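Local coordinates for MPT synthase subunit 2 (Burkholderia ambifaria, PDB 7L32), which probably serves as the catalytic large subunit of molybdopterin synthase, which transfers sulfur to a pterin precursor during molybdenum cofactor biosynthesis, at residues L70-I84 with D113-L125. Residues are numbered along the deposited sequence; the frame is centred on the assembly and turned at random.
Sequences LEKIAAEAGRRWPGI and DAFASCEFVMDYL
Phe-120 is the central knob where two antiparallel helices of the MoaE alpha/beta fold pack side by side on the mixed sheet: its ring drops into a hollow on helix 65-80 bounded by Ile-73, Glu-76, Ala-77 and Arg-80. The short segments meet at 148°, with axes 9.6 Å apart, and small residues let them close in where Ala-77 CA comes 5.8 Å from Ser-117 CA. Ala-77 CB also rests on Val-121 CG2, 3.7 Å away. One side of the hollow is held by charge. Glu-76 takes Arg-79 side-on through NE and NH2, one nitrogen to each carboxylate oxygen, while Arg-80 NE binds OE2 from the anti side. This bond, with the one from Arg-80 NH1 to Trp-157 O, would hold the guanidinium over a face of Phe-120, tilted 28° from the ring with Arg-80 CZ 3.5 Å from Phe-120 CE1.

Just past the end of helix 65-80, Trp-81 lies across the start of segment 113-125. One face of the indole covers backbone of Ala-116 and Ser-117, Ala-116 CB nestles 3.5 Å from CZ2, and the six-membered ring turns its edge toward the Phe-120 face in an offset edge-to-face pair. The type II turn that follows brings Ile-84 back, and Ile-84 CD1 presses on Ser-117 CB at 3.5 Å, closer than carbons usually come. Two waters there sit within hydrogen-bonding distance of both Pro-82 O and Asp-113 OD2.

Toward the other end, Leu-70 meets Leu-125, and both also reach the sheet, on Ile-14 and Ile-88 respectively. Between them and Phe-120, Tyr-124 carries its ring on the side opposite its own N, next to the carbonyl carbon, which lays it flat against Ile-73: CG1 stands 3.3 Å from the ring centroid, only 9° off the normal, while Ile-73 CG2 fills the gap between Tyr-124 and Val-121, touching Tyr-124 CD2 and, a little farther off, Val-121 CG1.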
loop_
_atom_site.group_PDB
_atom_site.type_symbol
_atom_site.label_atom_id
_atom_site.label_comp_id
_atom_site.label_asym_id
_atom_site.label_seq_id
_atom_site.Cartn_x
_atom_site.Cartn_y
_atom_site.Cartn_z
ATOM N N LEU A 70 -0.747 -19.428 2.881
ATOM C CA LEU A 70 -0.205 -18.099 2.591
ATOM C C LEU A 70 0.956 -18.183 1.603
ATOM O O LEU A 70 1.102 -17.317 0.725
ATOM C CB LEU A 70 0.230 -17.418 3.887
ATOM C CG LEU A 70 -0.868 -17.082 4.906
ATOM C CD1 LEU A 70 -0.248 -16.524 6.182
ATOM C CD2 LEU A 70 -1.912 -16.087 4.318
ATOM N N GLU A 71 1.797 -19.218 1.736
ATOM C CA GLU A 71 2.900 -19.418 0.797
ATOM C C GLU A 71 2.378 -19.686 -0.614
ATOM O O GLU A 71 2.959 -19.212 -1.598
ATOM C CB GLU A 71 3.788 -20.578 1.276
ATOM C CG GLU A 71 4.605 -20.248 2.529
ATOM C CD GLU A 71 5.078 -21.492 3.285
ATOM O OE1 GLU A 71 4.898 -22.630 2.778
ATOM O OE2 GLU A 71 5.622 -21.326 4.401
ATOM N N LYS A 72 1.303 -20.473 -0.731
ATOM C CA LYS A 72 0.686 -20.737 -2.031
ATOM C C LYS A 72 0.134 -19.459 -2.657
ATOM O O LYS A 72 0.258 -19.244 -3.873
ATOM C CB LYS A 72 -0.431 -21.766 -1.862
ATOM C CG LYS A 72 -1.327 -21.956 -3.070
ATOM C CD LYS A 72 -2.420 -23.021 -2.785
ATOM C CE LYS A 72 -3.073 -23.504 -4.088
ATOM N NZ LYS A 72 -4.248 -24.408 -3.884
ATOM N N ILE A 73 -0.500 -18.615 -1.841
ATOM C CA ILE A 73 -1.027 -17.337 -2.336
ATOM C C ILE A 73 0.109 -16.464 -2.866
ATOM O O ILE A 73 0.028 -15.907 -3.970
ATOM C CB ILE A 73 -1.811 -16.624 -1.218
ATOM C CG1 ILE A 73 -3.097 -17.395 -0.901
ATOM C CG2 ILE A 73 -2.089 -15.137 -1.603
ATOM C CD1 ILE A 73 -3.716 -17.002 0.421
ATOM N N ALA A 74 1.188 -16.330 -2.089
ATOM C CA ALA A 74 2.310 -15.500 -2.546
ATOM C C ALA A 74 2.953 -16.072 -3.803
ATOM O O ALA A 74 3.350 -15.322 -4.705
ATOM C CB ALA A 74 3.349 -15.360 -1.433
ATOM N N ALA A 75 3.075 -17.404 -3.879
ATOM C CA ALA A 75 3.637 -18.032 -5.071
ATOM C C ALA A 75 2.784 -17.747 -6.308
ATOM O O ALA A 75 3.321 -17.485 -7.393
ATOM C CB ALA A 75 3.783 -19.549 -4.857
ATOM N N GLU A 76 1.456 -17.807 -6.166
ATOM C CA GLU A 76 0.560 -17.487 -7.282
ATOM C C GLU A 76 0.670 -16.020 -7.695
ATOM O O GLU A 76 0.647 -15.709 -8.894
ATOM C CB GLU A 76 -0.888 -17.839 -6.928
ATOM C CG GLU A 76 -1.936 -17.376 -7.959
ATOM C CD GLU A 76 -1.800 -18.046 -9.340
ATOM O OE1 GLU A 76 -1.032 -19.029 -9.518
ATOM O OE2 GLU A 76 -2.484 -17.585 -10.270
ATOM N N ALA A 77 0.803 -15.104 -6.725
ATOM C CA ALA A 77 1.074 -13.711 -7.085
ATOM C C ALA A 77 2.347 -13.605 -7.913
ATOM O O ALA A 77 2.400 -12.850 -8.892
ATOM C CB ALA A 77 1.186 -12.827 -5.835
ATOM N N GLY A 78 3.395 -14.348 -7.523
ATOM C CA GLY A 78 4.629 -14.336 -8.287
ATOM C C GLY A 78 4.493 -14.930 -9.678
ATOM O O GLY A 78 5.213 -14.527 -10.601
ATOM N N ARG A 79 3.602 -15.915 -9.845
ATOM C CA ARG A 79 3.345 -16.471 -11.173
ATOM C C ARG A 79 2.658 -15.443 -12.070
ATOM O O ARG A 79 2.947 -15.362 -13.269
ATOM C CB ARG A 79 2.462 -17.722 -11.055
ATOM C CG ARG A 79 2.359 -18.554 -12.352
ATOM C CD ARG A 79 1.239 -19.599 -12.298
ATOM N NE ARG A 79 -0.056 -18.939 -12.200
ATOM C CZ ARG A 79 -0.690 -18.388 -13.231
ATOM N NH1 ARG A 79 -0.190 -18.438 -14.458
ATOM N NH2 ARG A 79 -1.849 -17.759 -13.025
ATOM N N ARG A 80 1.725 -14.679 -11.513
ATOM C CA ARG A 80 0.962 -13.717 -12.307
ATOM C C ARG A 80 1.781 -12.472 -12.633
ATOM O O ARG A 80 1.633 -11.903 -13.719
ATOM C CB ARG A 80 -0.309 -13.311 -11.570
ATOM C CG ARG A 80 -1.393 -14.403 -11.499
ATOM C CD ARG A 80 -2.506 -14.013 -10.528
ATOM N NE ARG A 80 -3.577 -15.016 -10.476
ATOM C CZ ARG A 80 -4.832 -14.784 -10.821
ATOM N NH1 ARG A 80 -5.228 -13.578 -11.234
ATOM N NH2 ARG A 80 -5.723 -15.767 -10.720
ATOM N N TRP A 81 2.638 -12.038 -11.712
ATOM C CA TRP A 81 3.458 -10.832 -11.886
ATOM C C TRP A 81 4.909 -11.229 -11.666
ATOM O O TRP A 81 5.462 -11.040 -10.571
ATOM C CB TRP A 81 3.037 -9.707 -10.928
ATOM C CG TRP A 81 1.647 -9.186 -11.191
ATOM C CD1 TRP A 81 1.268 -8.264 -12.149
ATOM C CD2 TRP A 81 0.443 -9.577 -10.511
ATOM N NE1 TRP A 81 -0.095 -8.069 -12.095
ATOM C CE2 TRP A 81 -0.623 -8.858 -11.098
ATOM C CE3 TRP A 81 0.168 -10.478 -9.465
ATOM C CZ2 TRP A 81 -1.956 -9.004 -10.676
ATOM C CZ3 TRP A 81 -1.158 -10.618 -9.031
ATOM C CH2 TRP A 81 -2.206 -9.893 -9.649
ATOM N N PRO A 82 5.551 -11.809 -12.680
ATOM C CA PRO A 82 6.958 -12.205 -12.525
ATOM C C PRO A 82 7.811 -11.004 -12.134
ATOM O O PRO A 82 7.591 -9.887 -12.609
ATOM C CB PRO A 82 7.330 -12.740 -13.916
ATOM C CG PRO A 82 6.011 -13.221 -14.487
ATOM C CD PRO A 82 4.991 -12.232 -13.979
ATOM N N GLY A 83 8.753 -11.229 -11.215
ATOM C CA GLY A 83 9.666 -10.187 -10.776
ATOM C C GLY A 83 9.269 -9.459 -9.499
ATOM O O GLY A 83 10.029 -8.600 -9.039
ATOM N N ILE A 84 8.091 -9.730 -8.940
ATOM C CA ILE A 84 7.701 -9.110 -7.672
ATOM C C ILE A 84 8.312 -9.908 -6.522
ATOM O O ILE A 84 8.815 -11.021 -6.720
ATOM C CB ILE A 84 6.174 -9.025 -7.502
ATOM C CG1 ILE A 84 5.563 -10.431 -7.365
ATOM C CG2 ILE A 84 5.529 -8.248 -8.657
ATOM C CD1 ILE A 84 4.121 -10.432 -6.816
ATOM N N ASP A 113 2.443 -3.199 -11.059
ATOM C CA ASP A 113 2.569 -4.577 -10.573
ATOM C C ASP A 113 2.566 -4.640 -9.049
ATOM O O ASP A 113 2.065 -5.606 -8.453
ATOM C CB ASP A 113 3.857 -5.213 -11.107
ATOM C CG ASP A 113 3.793 -5.542 -12.590
ATOM O OD1 ASP A 113 2.778 -5.284 -13.264
ATOM O OD2 ASP A 113 4.792 -6.087 -13.075
ATOM N N ALA A 114 3.168 -3.649 -8.392
ATOM C CA ALA A 114 3.170 -3.648 -6.936
ATOM C C ALA A 114 1.750 -3.550 -6.377
ATOM O O ALA A 114 1.355 -4.357 -5.524
ATOM C CB ALA A 114 4.056 -2.513 -6.408
ATOM N N PHE A 115 0.957 -2.577 -6.854
ATOM C CA PHE A 115 -0.421 -2.428 -6.372
ATOM C C PHE A 115 -1.267 -3.665 -6.672
ATOM O O PHE A 115 -2.002 -4.152 -5.805
ATOM C CB PHE A 115 -1.094 -1.226 -7.036
ATOM C CG PHE A 115 -0.791 0.076 -6.377
ATOM C CD1 PHE A 115 -1.185 0.310 -5.055
ATOM C CD2 PHE A 115 -0.158 1.085 -7.094
ATOM C CE1 PHE A 115 -0.936 1.548 -4.440
ATOM C CE2 PHE A 115 0.095 2.317 -6.501
ATOM C CZ PHE A 115 -0.297 2.560 -5.186
ATOM N N ALA A 116 -1.205 -4.163 -7.904
ATOM C CA ALA A 116 -2.082 -5.272 -8.295
ATOM C C ALA A 116 -1.778 -6.511 -7.465
ATOM O O ALA A 116 -2.692 -7.192 -6.972
ATOM C CB ALA A 116 -1.928 -5.573 -9.786
ATOM N N SER A 117 -0.493 -6.822 -7.306
ATOM C CA SER A 117 -0.129 -8.028 -6.564
ATOM C C SER A 117 -0.485 -7.896 -5.089
ATOM O O SER A 117 -0.906 -8.876 -4.460
ATOM C CB SER A 117 1.364 -8.342 -6.741
ATOM O OG SER A 117 2.217 -7.300 -6.259
ATOM N N CYS A 118 -0.328 -6.696 -4.519
ATOM C CA CYS A 118 -0.672 -6.513 -3.110
ATOM C C CYS A 118 -2.167 -6.714 -2.886
ATOM O O CYS A 118 -2.581 -7.399 -1.930
ATOM C CB CYS A 118 -0.234 -5.124 -2.641
ATOM S SG CYS A 118 -0.311 -4.892 -0.849
ATOM N N GLU A 119 -3.000 -6.139 -3.759
ATOM C CA GLU A 119 -4.444 -6.326 -3.605
ATOM C C GLU A 119 -4.847 -7.772 -3.868
ATOM O O GLU A 119 -5.716 -8.320 -3.169
ATOM C CB GLU A 119 -5.206 -5.382 -4.544
ATOM C CG GLU A 119 -6.702 -5.483 -4.389
ATOM C CD GLU A 119 -7.460 -4.271 -4.960
ATOM O OE1 GLU A 119 -6.925 -3.550 -5.836
ATOM O OE2 GLU A 119 -8.586 -4.038 -4.484
ATOM N N PHE A 120 -4.238 -8.400 -4.875
ATOM C CA PHE A 120 -4.521 -9.815 -5.144
ATOM C C PHE A 120 -4.224 -10.680 -3.917
ATOM O O PHE A 120 -5.029 -11.555 -3.541
ATOM C CB PHE A 120 -3.705 -10.291 -6.361
ATOM C CG PHE A 120 -3.778 -11.786 -6.589
ATOM C CD1 PHE A 120 -4.825 -12.338 -7.307
ATOM C CD2 PHE A 120 -2.788 -12.634 -6.092
ATOM C CE1 PHE A 120 -4.937 -13.743 -7.485
ATOM C CE2 PHE A 120 -2.877 -14.015 -6.270
ATOM C CZ PHE A 120 -3.948 -14.581 -6.972
ATOM N N VAL A 121 -3.056 -10.477 -3.302
ATOM C CA VAL A 121 -2.689 -11.274 -2.127
ATOM C C VAL A 121 -3.692 -11.048 -0.998
ATOM O O VAL A 121 -4.117 -12.002 -0.336
ATOM C CB VAL A 121 -1.242 -10.962 -1.679
ATOM C CG1 VAL A 121 -0.936 -11.604 -0.298
ATOM C CG2 VAL A 121 -0.201 -11.463 -2.719
ATOM N N MET A 122 -4.099 -9.791 -0.765
ATOM C CA MET A 122 -5.083 -9.511 0.286
ATOM C C MET A 122 -6.426 -10.175 -0.013
ATOM O O MET A 122 -7.045 -10.772 0.886
ATOM C CB MET A 122 -5.288 -7.988 0.480
ATOM C CG MET A 122 -4.235 -7.322 1.420
ATOM S SD MET A 122 -4.207 -8.082 3.085
ATOM C CE MET A 122 -5.876 -7.753 3.613
ATOM N N ASP A 123 -6.900 -10.083 -1.266
ATOM C CA ASP A 123 -8.179 -10.704 -1.632
ATOM C C ASP A 123 -8.134 -12.215 -1.410
ATOM O O ASP A 123 -9.077 -12.806 -0.878
ATOM C CB ASP A 123 -8.513 -10.424 -3.099
ATOM C CG ASP A 123 -8.997 -8.999 -3.340
ATOM O OD1 ASP A 123 -9.374 -8.296 -2.372
ATOM O OD2 ASP A 123 -8.987 -8.601 -4.519
ATOM N N TYR A 124 -7.059 -12.856 -1.869
ATOM C CA TYR A 124 -6.918 -14.313 -1.748
ATOM C C TYR A 124 -6.752 -14.715 -0.285
ATOM O O TYR A 124 -7.358 -15.697 0.182
ATOM C CB TYR A 124 -5.703 -14.734 -2.588
ATOM C CG TYR A 124 -5.525 -16.172 -3.032
ATOM C CD1 TYR A 124 -6.297 -17.207 -2.514
ATOM C CD2 TYR A 124 -4.496 -16.504 -3.921
ATOM C CE1 TYR A 124 -6.085 -18.536 -2.908
ATOM C CE2 TYR A 124 -4.278 -17.832 -4.327
ATOM C CZ TYR A 124 -5.076 -18.840 -3.811
ATOM O OH TYR A 124 -4.871 -20.155 -4.195
ATOM N N LEU A 125 -5.959 -13.945 0.462
ATOM C CA LEU A 125 -5.815 -14.169 1.901
ATOM C C LEU A 125 -7.166 -14.123 2.609
ATOM O O LEU A 125 -7.523 -15.036 3.376
ATOM C CB LEU A 125 -4.862 -13.110 2.486
ATOM C CG LEU A 125 -4.479 -13.145 3.971
ATOM C CD1 LEU A 125 -3.133 -12.416 4.155
ATOM C CD2 LEU A 125 -5.545 -12.510 4.883
HETATM O O HOH W 1 -6.466 -22.057 -3.360
HETATM O O HOH W 2 5.482 -8.677 -13.826
HETATM O O HOH W 3 7.049 -7.094 -11.917
#